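Local coordinates for protein hypothetical hydrolase (Bacteroides thetaiotaomicron, PDB 3TC9) that is of unknown function but, with its immunoglobulin-like domain and six-bladed beta-propeller, probably serves as an auxiliary nutrient-binding protein, at residues G138-S143 with Y153-Q158; G177-R182 with I195-N200; R204-I209 with E221-Q226. All blocks are in the same frame, centred on the assembly; numbering follows the deposited sequence.

Interaction 1. Residues G138-S143 with Y153-Q158; sequences GAVWLS and YLVGEQ. With EDO (1,2-ethanediol), chain U; PO4 (phosphate ion), chain Q.
V155 packs against the residues that lead into strand 141-143: its CG2 meets W141 CB at 3.5 Å and V140 CG2 at 4.0 Å, the two valine side chains crossing at about a right angle. On the sheet face of L142 and L154 the leucines lie side by side, with L142 CD2 3.7 Å from L154 CB. The chi1 of 67° sets L154 CG between its backbone N and carbonyl carbon, and from there CD1 comes within 3.4 Å of G138 O while CD2 faces A139 CB. G138 and G156 run so close that a beta carbon on either would collide with the carbonyl oxygen of the other. W141 takes its indole away from V155 and meets H274 edge-to-face; Y153 meets F216 in the same manner. This antiparallel hairpin supplies two neighbouring strands of a blade in the six-bladed propeller, 141-145 lying outermost at one side of the sheet and 151-156 next to it. S143 and Y153 make a reciprocal hydrogen-bonded pair, S143 N to Y153 O and Y153 N to S143 O each 2.8 Å. From there the ladder runs on through V155 N to W141 O, and V140 N reaches V155 O at 143°. At the polar edge V140 CG1 lies 3.8 Å from E157 CD, a carboxylate in salt bridge with R418. An ethanediol, probably from the crystallisation liquor, hydrogen-bonds V140 O through its O2 and sets its C2 at the edge of the W141 ring. Q158 NE2 donates to O2 of a phosphate, 3.0 Å away, which H159, R418 and R421 also bind.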
ATOM      1  N   GLY B 138     -24.592 -19.415 -10.800  1.00 37.79           N
ATOM      2  CA  GLY B 138     -24.361 -18.925  -9.453  1.00 36.66           C
ATOM      3  C   GLY B 138     -22.883 -18.856  -9.118  1.00 42.69           C
ATOM      4  O   GLY B 138     -22.095 -19.671  -9.595  1.00 42.47           O
ATOM      5  N   ALA B 139     -22.499 -17.842  -8.333  1.00 40.31           N
ATOM      6  CA  ALA B 139     -21.147 -17.625  -7.804  1.00 40.03           C
ATOM      7  C   ALA B 139     -21.326 -17.028  -6.422  1.00 43.12           C
ATOM      8  O   ALA B 139     -21.187 -15.814  -6.230  1.00 42.59           O
ATOM      9  CB  ALA B 139     -20.331 -16.728  -8.727  1.00 40.06           C
ATOM     10  N   VAL B 140     -21.746 -17.895  -5.471  1.00 38.46           N
ATOM     11  CA  VAL B 140     -22.112 -17.510  -4.094  1.00 36.56           C
ATOM     12  C   VAL B 140     -20.884 -17.387  -3.185  1.00 41.37           C
ATOM     13  O   VAL B 140     -20.958 -16.741  -2.140  1.00 40.51           O
ATOM     14  CB  VAL B 140     -23.180 -18.450  -3.477  1.00 39.07           C
ATOM     15  CG1 VAL B 140     -24.408 -18.547  -4.377  1.00 37.67           C
ATOM     16  CG2 VAL B 140     -22.625 -19.849  -3.144  1.00 39.57           C
ATOM     17  N   TRP B 141     -19.764 -18.001  -3.586  1.00 38.66           N
ATOM     18  CA  TRP B 141     -18.549 -17.973  -2.787  1.00 38.23           C
ATOM     19  C   TRP B 141     -17.385 -18.031  -3.726  1.00 40.36           C
ATOM     20  O   TRP B 141     -17.366 -18.881  -4.612  1.00 39.53           O
ATOM     21  CB  TRP B 141     -18.527 -19.137  -1.773  1.00 37.79           C
ATOM     22  CG  TRP B 141     -17.665 -18.878  -0.585  1.00 39.05           C
ATOM     23  CD1 TRP B 141     -16.349 -19.204  -0.434  1.00 42.23           C
ATOM     24  CD2 TRP B 141     -18.059 -18.210   0.630  1.00 38.68           C
ATOM     25  NE1 TRP B 141     -15.903 -18.805   0.811  1.00 41.25           N
ATOM     26  CE2 TRP B 141     -16.940 -18.217   1.490  1.00 41.92           C
ATOM     27  CE3 TRP B 141     -19.280 -17.683   1.105  1.00 39.69           C
ATOM     28  CZ2 TRP B 141     -16.983 -17.662   2.771  1.00 41.05           C
ATOM     29  CZ3 TRP B 141     -19.326 -17.145   2.380  1.00 40.54           C
ATOM     30  CH2 TRP B 141     -18.187 -17.137   3.200  1.00 41.18           C
ATOM     31  N   LEU B 142     -16.473 -17.056  -3.605  1.00 35.80           N
ATOM     32  CA  LEU B 142     -15.300 -16.951  -4.471  1.00 35.67           C
ATOM     33  C   LEU B 142     -14.049 -17.173  -3.626  1.00 39.24           C
ATOM     34  O   LEU B 142     -13.961 -16.620  -2.524  1.00 36.74           O
ATOM     35  CB  LEU B 142     -15.272 -15.581  -5.178  1.00 34.82           C
ATOM     36  CG  LEU B 142     -16.307 -15.376  -6.286  1.00 39.00           C
ATOM     37  CD1 LEU B 142     -16.525 -13.902  -6.586  1.00 36.74           C
ATOM     38  CD2 LEU B 142     -15.862 -16.034  -7.559  1.00 44.86           C
ATOM     39  N   SER B 143     -13.105 -18.020  -4.112  1.00 36.71           N
ATOM     40  CA  SER B 143     -11.885 -18.355  -3.369  1.00 36.56           C
ATOM     41  C   SER B 143     -10.731 -18.696  -4.299  1.00 41.73           C
ATOM     42  O   SER B 143     -10.843 -19.600  -5.142  1.00 42.21           O
ATOM     43  CB  SER B 143     -12.148 -19.526  -2.427  1.00 37.46           C
ATOM     44  OG  SER B 143     -10.971 -19.944  -1.764  1.00 44.85           O
ATOM     45  N   TYR B 153     -11.563 -20.173  -7.762  1.00 41.99           N
ATOM     46  CA  TYR B 153     -12.671 -21.122  -7.671  1.00 41.77           C
ATOM     47  C   TYR B 153     -13.932 -20.431  -7.185  1.00 43.70           C
ATOM     48  O   TYR B 153     -13.866 -19.432  -6.446  1.00 41.52           O
ATOM     49  CB  TYR B 153     -12.312 -22.302  -6.747  1.00 43.78           C
ATOM     50  CG  TYR B 153     -11.267 -23.215  -7.346  1.00 45.83           C
ATOM     51  CD1 TYR B 153     -11.629 -24.260  -8.189  1.00 47.74           C
ATOM     52  CD2 TYR B 153      -9.911 -23.004  -7.110  1.00 47.39           C
ATOM     53  CE1 TYR B 153     -10.669 -25.081  -8.777  1.00 49.07           C
ATOM     54  CE2 TYR B 153      -8.944 -23.834  -7.671  1.00 50.02           C
ATOM     55  CZ  TYR B 153      -9.329 -24.882  -8.496  1.00 56.10           C
ATOM     56  OH  TYR B 153      -8.385 -25.702  -9.057  1.00 56.99           O
ATOM     57  N   LEU B 154     -15.081 -20.978  -7.591  1.00 40.34           N
ATOM     58  CA  LEU B 154     -16.400 -20.484  -7.201  1.00 39.42           C
ATOM     59  C   LEU B 154     -17.346 -21.664  -6.983  1.00 45.15           C
ATOM     60  O   LEU B 154     -17.205 -22.689  -7.649  1.00 46.96           O
ATOM     61  CB  LEU B 154     -16.980 -19.475  -8.235  1.00 38.74           C
ATOM     62  CG  LEU B 154     -17.363 -19.980  -9.662  1.00 45.14           C
ATOM     63  CD1 LEU B 154     -18.816 -20.519  -9.720  1.00 44.77           C
ATOM     64  CD2 LEU B 154     -17.283 -18.857 -10.666  1.00 47.61           C
ATOM     65  N   VAL B 155     -18.324 -21.510  -6.079  1.00 39.83           N
ATOM     66  CA  VAL B 155     -19.382 -22.485  -5.828  1.00 40.24           C
ATOM     67  C   VAL B 155     -20.678 -21.750  -6.129  1.00 43.96           C
ATOM     68  O   VAL B 155     -20.728 -20.541  -5.962  1.00 41.10           O
ATOM     69  CB  VAL B 155     -19.358 -23.170  -4.431  1.00 44.21           C
ATOM     70  CG1 VAL B 155     -18.160 -24.103  -4.299  1.00 45.05           C
ATOM     71  CG2 VAL B 155     -19.408 -22.162  -3.285  1.00 42.65           C
ATOM     72  N   GLY B 156     -21.691 -22.464  -6.603  1.00 43.52           N
ATOM     73  CA  GLY B 156     -22.925 -21.831  -7.045  1.00 43.35           C
ATOM     74  C   GLY B 156     -24.220 -22.416  -6.554  1.00 50.22           C
ATOM     75  O   GLY B 156     -25.193 -22.424  -7.311  1.00 52.17           O
ATOM     76  N   GLU B 157     -24.269 -22.847  -5.269  1.00 47.03           N
ATOM     77  CA  GLU B 157     -25.436 -23.469  -4.622  1.00 47.50           C
ATOM     78  C   GLU B 157     -25.817 -24.731  -5.403  1.00 50.77           C
ATOM     79  O   GLU B 157     -25.038 -25.688  -5.388  1.00 50.51           O
ATOM     80  CB  GLU B 157     -26.618 -22.491  -4.447  1.00 48.74           C
ATOM     81  CG  GLU B 157     -26.507 -21.639  -3.189  1.00 64.80           C
ATOM     82  CD  GLU B 157     -27.448 -20.456  -3.035  1.00 96.96           C
ATOM     83  OE1 GLU B 157     -28.366 -20.283  -3.874  1.00 88.41           O
ATOM     84  OE2 GLU B 157     -27.266 -19.699  -2.050  1.00 96.06           O
ATOM     85  N   GLN B 158     -26.948 -24.713  -6.130  1.00 47.30           N
ATOM     86  CA  GLN B 158     -27.370 -25.855  -6.934  1.00 49.11           C
ATOM     87  C   GLN B 158     -26.530 -25.975  -8.223  1.00 55.18           C
ATOM     88  O   GLN B 158     -26.461 -27.061  -8.795  1.00 56.09           O
ATOM     89  CB  GLN B 158     -28.883 -25.794  -7.254  1.00 50.57           C
ATOM     90  CG  GLN B 158     -29.314 -24.722  -8.262  1.00 49.21           C
ATOM     91  CD  GLN B 158     -29.807 -23.447  -7.627  1.00 61.57           C
ATOM     92  OE1 GLN B 158     -29.355 -23.005  -6.564  1.00 53.68           O
ATOM     93  NE2 GLN B 158     -30.712 -22.791  -8.310  1.00 60.74           N
TER
HETATM   94  C1  EDO U 494     -23.607 -18.337   0.599  1.00 58.26           C
HETATM   95  O1  EDO U 494     -22.616 -19.275   0.998  1.00 59.26           O
HETATM   96  C2  EDO U 494     -22.999 -16.958   0.799  1.00 58.32           C
HETATM   97  O2  EDO U 494     -22.929 -16.265  -0.450  1.00 57.03           O
HETATM   98  P   PO4 Q 480     -31.428 -19.645 -10.053  1.00 62.32           P
HETATM   99  O1  PO4 Q 480     -31.891 -18.164 -10.313  1.00 68.33           O
HETATM  100  O2  PO4 Q 480     -31.998 -20.122  -8.663  1.00 69.05           O
HETATM  101  O3  PO4 Q 480     -29.874 -19.741 -10.067  1.00 67.81           O
HETATM  102  O4  PO4 Q 480     -31.923 -20.639 -11.169  1.00 69.53           O

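Interaction 2. Residues G177-R182 with I195-N200; sequences GLSKVR and ITNDQN. With EDO (1,2-ethanediol), chain U.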
ATOM      1  N   GLY B 177     -23.544 -31.663  -9.369  1.00 56.08           N
ATOM      2  CA  GLY B 177     -24.415 -32.598  -8.667  1.00 57.24           C
ATOM      3  C   GLY B 177     -24.858 -32.313  -7.252  1.00 59.21           C
ATOM      4  O   GLY B 177     -25.897 -32.839  -6.852  1.00 58.91           O
ATOM      5  N   LEU B 178     -24.079 -31.546  -6.470  1.00 54.48           N
ATOM      6  CA  LEU B 178     -24.454 -31.231  -5.083  1.00 54.39           C
ATOM      7  C   LEU B 178     -25.597 -30.213  -5.076  1.00 59.10           C
ATOM      8  O   LEU B 178     -25.583 -29.249  -5.849  1.00 58.19           O
ATOM      9  CB  LEU B 178     -23.262 -30.735  -4.255  1.00 53.55           C
ATOM     10  CG  LEU B 178     -22.100 -31.711  -4.067  1.00 58.66           C
ATOM     11  CD1 LEU B 178     -20.877 -30.991  -3.496  1.00 58.19           C
ATOM     12  CD2 LEU B 178     -22.497 -32.883  -3.183  1.00 60.80           C
ATOM     13  N   SER B 179     -26.592 -30.462  -4.216  1.00 56.17           N
ATOM     14  CA  SER B 179     -27.854 -29.723  -4.090  1.00 55.06           C
ATOM     15  C   SER B 179     -27.728 -28.250  -3.704  1.00 57.20           C
ATOM     16  O   SER B 179     -28.490 -27.444  -4.248  1.00 54.91           O
ATOM     17  CB  SER B 179     -28.772 -30.408  -3.084  1.00 57.31           C
ATOM     18  OG  SER B 179     -28.185 -30.458  -1.797  1.00 61.23           O
ATOM     19  N   LYS B 180     -26.857 -27.900  -2.715  1.00 53.53           N
ATOM     20  CA  LYS B 180     -26.737 -26.505  -2.267  1.00 50.75           C
ATOM     21  C   LYS B 180     -25.348 -26.214  -1.651  1.00 52.28           C
ATOM     22  O   LYS B 180     -25.216 -26.135  -0.430  1.00 50.99           O
ATOM     23  CB  LYS B 180     -27.866 -26.175  -1.274  1.00 51.45           C
ATOM     24  CG  LYS B 180     -28.163 -24.688  -1.106  1.00 49.27           C
ATOM     25  CD  LYS B 180     -29.226 -24.504  -0.023  1.00 61.91           C
ATOM     26  CE  LYS B 180     -29.647 -23.073   0.158  1.00 76.34           C
ATOM     27  NZ  LYS B 180     -30.304 -22.855   1.477  1.00 89.70           N
ATOM     28  N   VAL B 181     -24.325 -26.027  -2.511  1.00 47.45           N
ATOM     29  CA  VAL B 181     -22.957 -25.737  -2.078  1.00 46.47           C
ATOM     30  C   VAL B 181     -22.843 -24.265  -1.601  1.00 49.69           C
ATOM     31  O   VAL B 181     -23.112 -23.342  -2.366  1.00 48.67           O
ATOM     32  CB  VAL B 181     -21.908 -26.067  -3.140  1.00 49.49           C
ATOM     33  CG1 VAL B 181     -20.528 -26.113  -2.505  1.00 49.16           C
ATOM     34  CG2 VAL B 181     -22.234 -27.385  -3.830  1.00 50.21           C
ATOM     35  N   ARG B 182     -22.400 -24.069  -0.349  1.00 45.04           N
ATOM     36  CA  ARG B 182     -22.378 -22.764   0.292  1.00 43.38           C
ATOM     37  C   ARG B 182     -21.022 -22.085   0.340  1.00 47.21           C
ATOM     38  O   ARG B 182     -20.943 -20.880   0.120  1.00 45.36           O
ATOM     39  CB  ARG B 182     -22.915 -22.893   1.735  1.00 42.36           C
ATOM     40  CG  ARG B 182     -24.360 -23.392   1.843  1.00 45.14           C
ATOM     41  CD  ARG B 182     -25.357 -22.492   1.116  1.00 51.74           C
ATOM     42  NE  ARG B 182     -25.308 -21.117   1.610  1.00 58.08           N
ATOM     43  CZ  ARG B 182     -26.116 -20.626   2.548  1.00 70.18           C
ATOM     44  NH1 ARG B 182     -27.071 -21.383   3.078  1.00 56.31           N
ATOM     45  NH2 ARG B 182     -25.999 -19.367   2.937  1.00 50.60           N
ATOM     46  N   ILE B 195     -15.477 -28.339   0.506  1.00 56.38           N
ATOM     47  CA  ILE B 195     -16.733 -27.901  -0.107  1.00 55.12           C
ATOM     48  C   ILE B 195     -17.862 -28.241   0.874  1.00 54.21           C
ATOM     49  O   ILE B 195     -17.985 -29.391   1.297  1.00 53.46           O
ATOM     50  CB  ILE B 195     -16.873 -28.592  -1.504  1.00 59.95           C
ATOM     51  CG1 ILE B 195     -15.823 -28.071  -2.517  1.00 60.96           C
ATOM     52  CG2 ILE B 195     -18.278 -28.552  -2.080  1.00 61.60           C
ATOM     53  CD1 ILE B 195     -15.742 -26.558  -2.728  1.00 70.39           C
ATOM     54  N   THR B 196     -18.652 -27.233   1.257  1.00 46.55           N
ATOM     55  CA  THR B 196     -19.740 -27.364   2.230  1.00 45.94           C
ATOM     56  C   THR B 196     -21.114 -27.393   1.542  1.00 49.76           C
ATOM     57  O   THR B 196     -21.436 -26.479   0.769  1.00 48.63           O
ATOM     58  CB  THR B 196     -19.651 -26.236   3.251  1.00 50.67           C
ATOM     59  OG1 THR B 196     -18.376 -26.322   3.886  1.00 50.36           O
ATOM     60  CG2 THR B 196     -20.729 -26.318   4.299  1.00 51.39           C
ATOM     61  N   ASN B 197     -21.924 -28.433   1.855  1.00 46.39           N
ATOM     62  CA  ASN B 197     -23.256 -28.651   1.297  1.00 47.32           C
ATOM     63  C   ASN B 197     -24.359 -28.429   2.348  1.00 54.00           C
ATOM     64  O   ASN B 197     -24.310 -28.984   3.448  1.00 53.97           O
ATOM     65  CB  ASN B 197     -23.368 -30.061   0.693  1.00 46.00           C
ATOM     66  CG  ASN B 197     -24.432 -30.186  -0.359  1.00 59.99           C
ATOM     67  OD1 ASN B 197     -24.566 -29.354  -1.272  1.00 55.45           O
ATOM     68  ND2 ASN B 197     -25.202 -31.243  -0.273  1.00 54.09           N
ATOM     69  N   ASP B 198     -25.346 -27.593   2.000  1.00 52.26           N
ATOM     70  CA  ASP B 198     -26.479 -27.269   2.879  1.00 53.06           C
ATOM     71  C   ASP B 198     -27.656 -28.189   2.548  1.00 55.95           C
ATOM     72  O   ASP B 198     -28.358 -27.960   1.559  1.00 55.44           O
ATOM     73  CB  ASP B 198     -26.867 -25.770   2.724  1.00 54.17           C
ATOM     74  CG  ASP B 198     -27.802 -25.182   3.774  1.00 60.99           C
ATOM     75  OD1 ASP B 198     -28.451 -25.976   4.521  1.00 61.72           O
ATOM     76  OD2 ASP B 198     -27.927 -23.930   3.822  1.00 62.53           O
ATOM     77  N   GLN B 199     -27.853 -29.244   3.359  1.00 52.39           N
ATOM     78  CA  GLN B 199     -28.935 -30.212   3.130  1.00 52.99           C
ATOM     79  C   GLN B 199     -29.545 -30.666   4.470  1.00 58.81           C
ATOM     80  O   GLN B 199     -28.843 -30.674   5.478  1.00 58.06           O
ATOM     81  CB  GLN B 199     -28.447 -31.385   2.253  1.00 54.61           C
ATOM     82  CG  GLN B 199     -27.211 -32.127   2.759  1.00 45.28           C
ATOM     83  CD  GLN B 199     -27.581 -33.125   3.815  1.00 64.17           C
ATOM     84  OE1 GLN B 199     -28.648 -33.739   3.766  1.00 64.60           O
ATOM     85  NE2 GLN B 199     -26.729 -33.286   4.814  1.00 54.01           N
ATOM     86  N   ASN B 200     -30.854 -31.015   4.480  1.00 58.54           N
ATOM     87  CA  ASN B 200     -31.646 -31.331   5.683  1.00 60.50           C
ATOM     88  C   ASN B 200     -31.459 -32.721   6.327  1.00 66.80           C
ATOM     89  O   ASN B 200     -32.040 -32.936   7.386  1.00 68.85           O
ATOM     90  CB  ASN B 200     -33.151 -31.136   5.413  1.00 64.29           C
ATOM     91  CG  ASN B 200     -33.753 -31.936   4.269  1.00 88.35           C
ATOM     92  OD1 ASN B 200     -33.312 -33.043   3.912  1.00 79.88           O
ATOM     93  ND2 ASN B 200     -34.801 -31.374   3.674  1.00 78.63           N
TER
HETATM   94  C1  EDO U 494     -23.607 -18.337   0.599  1.00 58.26           C
HETATM   95  O1  EDO U 494     -22.616 -19.275   0.998  1.00 59.26           O
HETATM   96  C2  EDO U 494     -22.999 -16.958   0.799  1.00 58.32           C
HETATM   97  O2  EDO U 494     -22.929 -16.265  -0.450  1.00 57.03           O
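The guanidinium of R182 and the carboxylate of D198 are nearly coplanar, their planes 20° apart, with D198 OD2 at the guanidinium edge 2.8 Å from R182 NH1. That salt bridge includes a hydrogen bond that is weak, its N-H pointing well off line (128°). An ethanediol also sits at the guanidinium edge, its O1 taking a weak bond from R182 NE. The R182 chain bends at chi2 and chi3, which lays its CG and CD alongside D198 CB. K180, extended and side by side with D198, brings its NZ to 3.5 Å from D198 OD2, so two cations share one carboxylate oxygen; N229 also bonds it, and E272 gives R182 NH1 a second anion. The amide of N197 turns to the other segment: its OD1 takes K180 N at 3.1 Å, while ND2 makes a weak bond to S179 OG. Between these groups the backbones pair through R182 N to T196 O and D198 N to K180 O, and V181 CG1 is pressed tightly on I195 CG2 (3.3 Å). V181 and N197 form a non-hydrogen-bonded antiparallel pair near the end of the beta hairpin 181-186/192-197, the first two strands of a four-stranded propeller blade.

Interaction 3. Residues R204-I209 with E221-Q226; sequences RPNNYI and ELTKGQ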
ATOM      1  N   ARG B 204     -26.428 -37.494   6.026  1.00 59.69           N
ATOM      2  CA  ARG B 204     -25.774 -37.207   4.751  0.50 58.15           C
ATOM      3  C   ARG B 204     -24.635 -36.170   4.976  1.00 57.77           C
ATOM      4  O   ARG B 204     -24.643 -35.469   5.993  1.00 55.04           O
ATOM      5  CB  ARG B 204     -26.805 -36.764   3.691  0.50 58.14           C
ATOM      6  CG  ARG B 204     -27.627 -37.947   3.156  0.50 64.95           C
ATOM      7  CD  ARG B 204     -28.222 -37.696   1.783  0.50 69.58           C
ATOM      8  NE  ARG B 204     -29.662 -37.450   1.846  0.50 73.02           N
ATOM      9  CZ  ARG B 204     -30.471 -37.433   0.791  0.50 83.61           C
ATOM     10  NH1 ARG B 204     -29.992 -37.662  -0.427  0.50 61.91           N
ATOM     11  NH2 ARG B 204     -31.766 -37.191   0.944  0.50 73.97           N
ATOM     12  N   PRO B 205     -23.589 -36.097   4.109  1.00 52.42           N
ATOM     13  CA  PRO B 205     -22.484 -35.160   4.408  1.00 51.04           C
ATOM     14  C   PRO B 205     -22.798 -33.656   4.291  1.00 54.40           C
ATOM     15  O   PRO B 205     -23.615 -33.209   3.466  1.00 52.33           O
ATOM     16  CB  PRO B 205     -21.393 -35.533   3.391  1.00 52.81           C
ATOM     17  CG  PRO B 205     -21.837 -36.812   2.749  1.00 58.64           C
ATOM     18  CD  PRO B 205     -23.323 -36.843   2.856  1.00 54.25           C
ATOM     19  N   ASN B 206     -22.102 -32.866   5.143  1.00 50.36           N
ATOM     20  CA  ASN B 206     -22.163 -31.402   5.114  1.00 48.30           C
ATOM     21  C   ASN B 206     -20.863 -30.892   4.529  1.00 51.29           C
ATOM     22  O   ASN B 206     -20.895 -29.929   3.789  1.00 50.35           O
ATOM     23  CB  ASN B 206     -22.461 -30.761   6.490  1.00 44.04           C
ATOM     24  CG  ASN B 206     -21.625 -31.210   7.687  1.00 63.39           C
ATOM     25  OD1 ASN B 206     -20.630 -31.938   7.570  1.00 49.93           O
ATOM     26  ND2 ASN B 206     -22.018 -30.773   8.889  1.00 51.89           N
ATOM     27  N   ASN B 207     -19.735 -31.572   4.804  1.00 48.95           N
ATOM     28  CA  ASN B 207     -18.414 -31.170   4.325  1.00 48.75           C
ATOM     29  C   ASN B 207     -17.758 -32.259   3.498  1.00 55.28           C
ATOM     30  O   ASN B 207     -17.686 -33.414   3.900  1.00 56.28           O
ATOM     31  CB  ASN B 207     -17.509 -30.766   5.501  1.00 51.27           C
ATOM     32  CG  ASN B 207     -18.017 -29.529   6.201  1.00 65.49           C
ATOM     33  OD1 ASN B 207     -18.205 -28.477   5.582  1.00 58.33           O
ATOM     34  ND2 ASN B 207     -18.305 -29.635   7.488  1.00 52.54           N
ATOM     35  N   TYR B 208     -17.323 -31.871   2.310  1.00 53.53           N
ATOM     36  CA  TYR B 208     -16.650 -32.701   1.323  1.00 55.70           C
ATOM     37  C   TYR B 208     -15.246 -32.185   1.131  1.00 62.45           C
ATOM     38  O   TYR B 208     -15.020 -30.982   1.243  1.00 60.53           O
ATOM     39  CB  TYR B 208     -17.402 -32.683  -0.028  1.00 56.51           C
ATOM     40  CG  TYR B 208     -18.787 -33.288   0.009  1.00 58.23           C
ATOM     41  CD1 TYR B 208     -19.904 -32.507   0.305  1.00 59.88           C
ATOM     42  CD2 TYR B 208     -18.990 -34.633  -0.286  1.00 59.49           C
ATOM     43  CE1 TYR B 208     -21.185 -33.054   0.323  1.00 62.43           C
ATOM     44  CE2 TYR B 208     -20.268 -35.191  -0.275  1.00 60.75           C
ATOM     45  CZ  TYR B 208     -21.363 -34.398   0.033  1.00 68.33           C
ATOM     46  OH  TYR B 208     -22.623 -34.940   0.076  1.00 68.08           O
ATOM     47  N   ILE B 209     -14.313 -33.083   0.810  1.00 63.05           N
ATOM     48  CA  ILE B 209     -12.919 -32.740   0.559  1.00 63.99           C
ATOM     49  C   ILE B 209     -12.565 -33.095  -0.908  1.00 68.81           C
ATOM     50  O   ILE B 209     -12.930 -34.166  -1.398  1.00 69.85           O
ATOM     51  CB  ILE B 209     -12.000 -33.400   1.629  1.00 68.95           C
ATOM     52  CG1 ILE B 209     -10.629 -32.743   1.701  1.00 69.30           C
ATOM     53  CG2 ILE B 209     -11.936 -34.939   1.576  1.00 72.38           C
ATOM     54  CD1 ILE B 209      -9.998 -32.786   3.112  1.00 81.37           C
ATOM     55  N   GLU B 221     -16.107 -37.557   1.556  1.00 68.99           N
ATOM     56  CA  GLU B 221     -16.859 -36.983   2.661  1.00 67.23           C
ATOM     57  C   GLU B 221     -15.880 -36.724   3.814  1.00 69.65           C
ATOM     58  O   GLU B 221     -14.979 -37.533   4.034  1.00 69.95           O
ATOM     59  CB  GLU B 221     -17.978 -37.972   3.036  1.00 69.68           C
ATOM     60  CG  GLU B 221     -18.669 -37.783   4.371  1.00 80.84           C
ATOM     61  CD  GLU B 221     -19.307 -39.064   4.878  1.00104.56           C
ATOM     62  OE1 GLU B 221     -20.053 -39.715   4.106  1.00 87.59           O
ATOM     63  OE2 GLU B 221     -19.027 -39.435   6.042  1.00101.97           O
ATOM     64  N   LEU B 222     -16.025 -35.579   4.512  1.00 63.98           N
ATOM     65  CA  LEU B 222     -15.171 -35.219   5.649  1.00 63.09           C
ATOM     66  C   LEU B 222     -15.964 -35.353   6.964  1.00 66.12           C
ATOM     67  O   LEU B 222     -15.474 -35.961   7.919  1.00 66.62           O
ATOM     68  CB  LEU B 222     -14.595 -33.799   5.469  1.00 61.12           C
ATOM     69  CG  LEU B 222     -13.588 -33.316   6.501  1.00 65.13           C
ATOM     70  CD1 LEU B 222     -12.237 -33.993   6.333  1.00 66.30           C
ATOM     71  CD2 LEU B 222     -13.428 -31.838   6.402  1.00 65.45           C
ATOM     72  N   THR B 223     -17.180 -34.779   6.992  1.00 61.07           N
ATOM     73  CA  THR B 223     -18.129 -34.821   8.115  1.00 60.85           C
ATOM     74  C   THR B 223     -19.553 -34.973   7.538  1.00 63.05           C
ATOM     75  O   THR B 223     -19.790 -34.669   6.365  1.00 60.76           O
ATOM     76  CB  THR B 223     -18.015 -33.570   9.072  1.00 67.18           C
ATOM     77  OG1 THR B 223     -18.372 -32.366   8.387  1.00 67.54           O
ATOM     78  CG2 THR B 223     -16.648 -33.403   9.700  1.00 65.22           C
ATOM     79  N   LYS B 224     -20.477 -35.451   8.377  1.00 60.70           N
ATOM     80  CA  LYS B 224     -21.906 -35.610   8.117  1.00 60.67           C
ATOM     81  C   LYS B 224     -22.658 -34.605   8.990  1.00 63.99           C
ATOM     82  O   LYS B 224     -22.201 -34.308  10.103  1.00 64.08           O
ATOM     83  CB  LYS B 224     -22.365 -37.052   8.440  1.00 64.53           C
ATOM     84  CG  LYS B 224     -21.913 -38.100   7.433  1.00 73.62           C
ATOM     85  CD  LYS B 224     -22.243 -39.520   7.885  1.00 81.88           C
ATOM     86  CE  LYS B 224     -21.070 -40.192   8.566  1.00 94.10           C
ATOM     87  NZ  LYS B 224     -21.365 -41.601   8.933  1.00102.40           N
ATOM     88  N   GLY B 225     -23.788 -34.099   8.502  1.00 58.50           N
ATOM     89  CA  GLY B 225     -24.583 -33.161   9.282  1.00 57.31           C
ATOM     90  C   GLY B 225     -25.612 -32.390   8.487  1.00 60.76           C
ATOM     91  O   GLY B 225     -25.395 -32.067   7.315  1.00 59.02           O
ATOM     92  N   GLN B 226     -26.734 -32.070   9.131  1.00 57.41           N
ATOM     93  CA  GLN B 226     -27.800 -31.322   8.466  1.00 56.59           C
ATOM     94  C   GLN B 226     -27.634 -29.799   8.620  1.00 59.12           C
ATOM     95  O   GLN B 226     -27.011 -29.310   9.570  1.00 58.39           O
ATOM     96  CB  GLN B 226     -29.186 -31.752   8.980  1.00 58.63           C
ATOM     97  CG  GLN B 226     -29.387 -31.524  10.478  1.00 70.86           C
ATOM     98  CD  GLN B 226     -30.761 -31.905  10.961  1.00 86.68           C
ATOM     99  OE1 GLN B 226     -31.758 -31.907  10.211  1.00 82.02           O
ATOM    100  NE2 GLN B 226     -30.844 -32.179  12.249  1.00 68.51           N
TER
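N207 and T223 face each other as an antiparallel hydrogen-bonded pair, their side chains side by side and pointing the same way. N207 ND2 gives a hydrogen bond of 2.9 Å to T223 OG1, which lies in the plane of the amide. A chi1 of 64° tucks T223 OG1 between its own backbone N and carbonyl carbon, the rotation that presents it to the asparagine. N206 lies across the same threonine, and its CB comes within 3.3 Å of G225 O. Shortening N206 to an alanine is likely to leave a gap beside T223 where the amide lay and deprive the threonine hydroxyl of its polar neighbour. The main chain is irregular here: two beta bulges shift the register. T223 O receives N206 N at 3.2 Å and, weakly, N207 N; N207 O receives L222 N at 2.8 Å and, weakly, T223 N. Further along, G225 N bonds R204 O at 3.0 Å. P205 CB packs against E221 CG, the two side chains crossing at about a right angle, and at the other end I209 CD1 meets L222 CD1 at 4.1 Å. N207 is itself positioned by OD1, which bonds T196 in strand 192-197. Strand 219-224 is one of the two outermost strands of the blade, with 205-211 between it and 192-197; L222 and T223 extend to Y253, and N206 and N207 to F242, in the following blade.

Each of the three contacts joins the two strands of a hairpin, in two consecutive propeller blades. Interactions 2 and 3 share one four-stranded sheet: 192-197 and 205-211 are neighbours, joined by N197 N to N206 O and T196 OG1 to N207 OD1, so both hold the same blade. Interaction 1 belongs to the preceding blade and meets interaction 2 through E157 O to V181 N and V155 against V181; one ethanediol touches both. Burial falls in order: most touching residues of interaction 1 are buried, half in interaction 2 and fewer in interaction 3. Interaction 1 meets mainly through apolar side-chain atoms, interaction 2 adds a charge network, and interaction 3 relies on amide, hydroxyl and bulged backbone bonds.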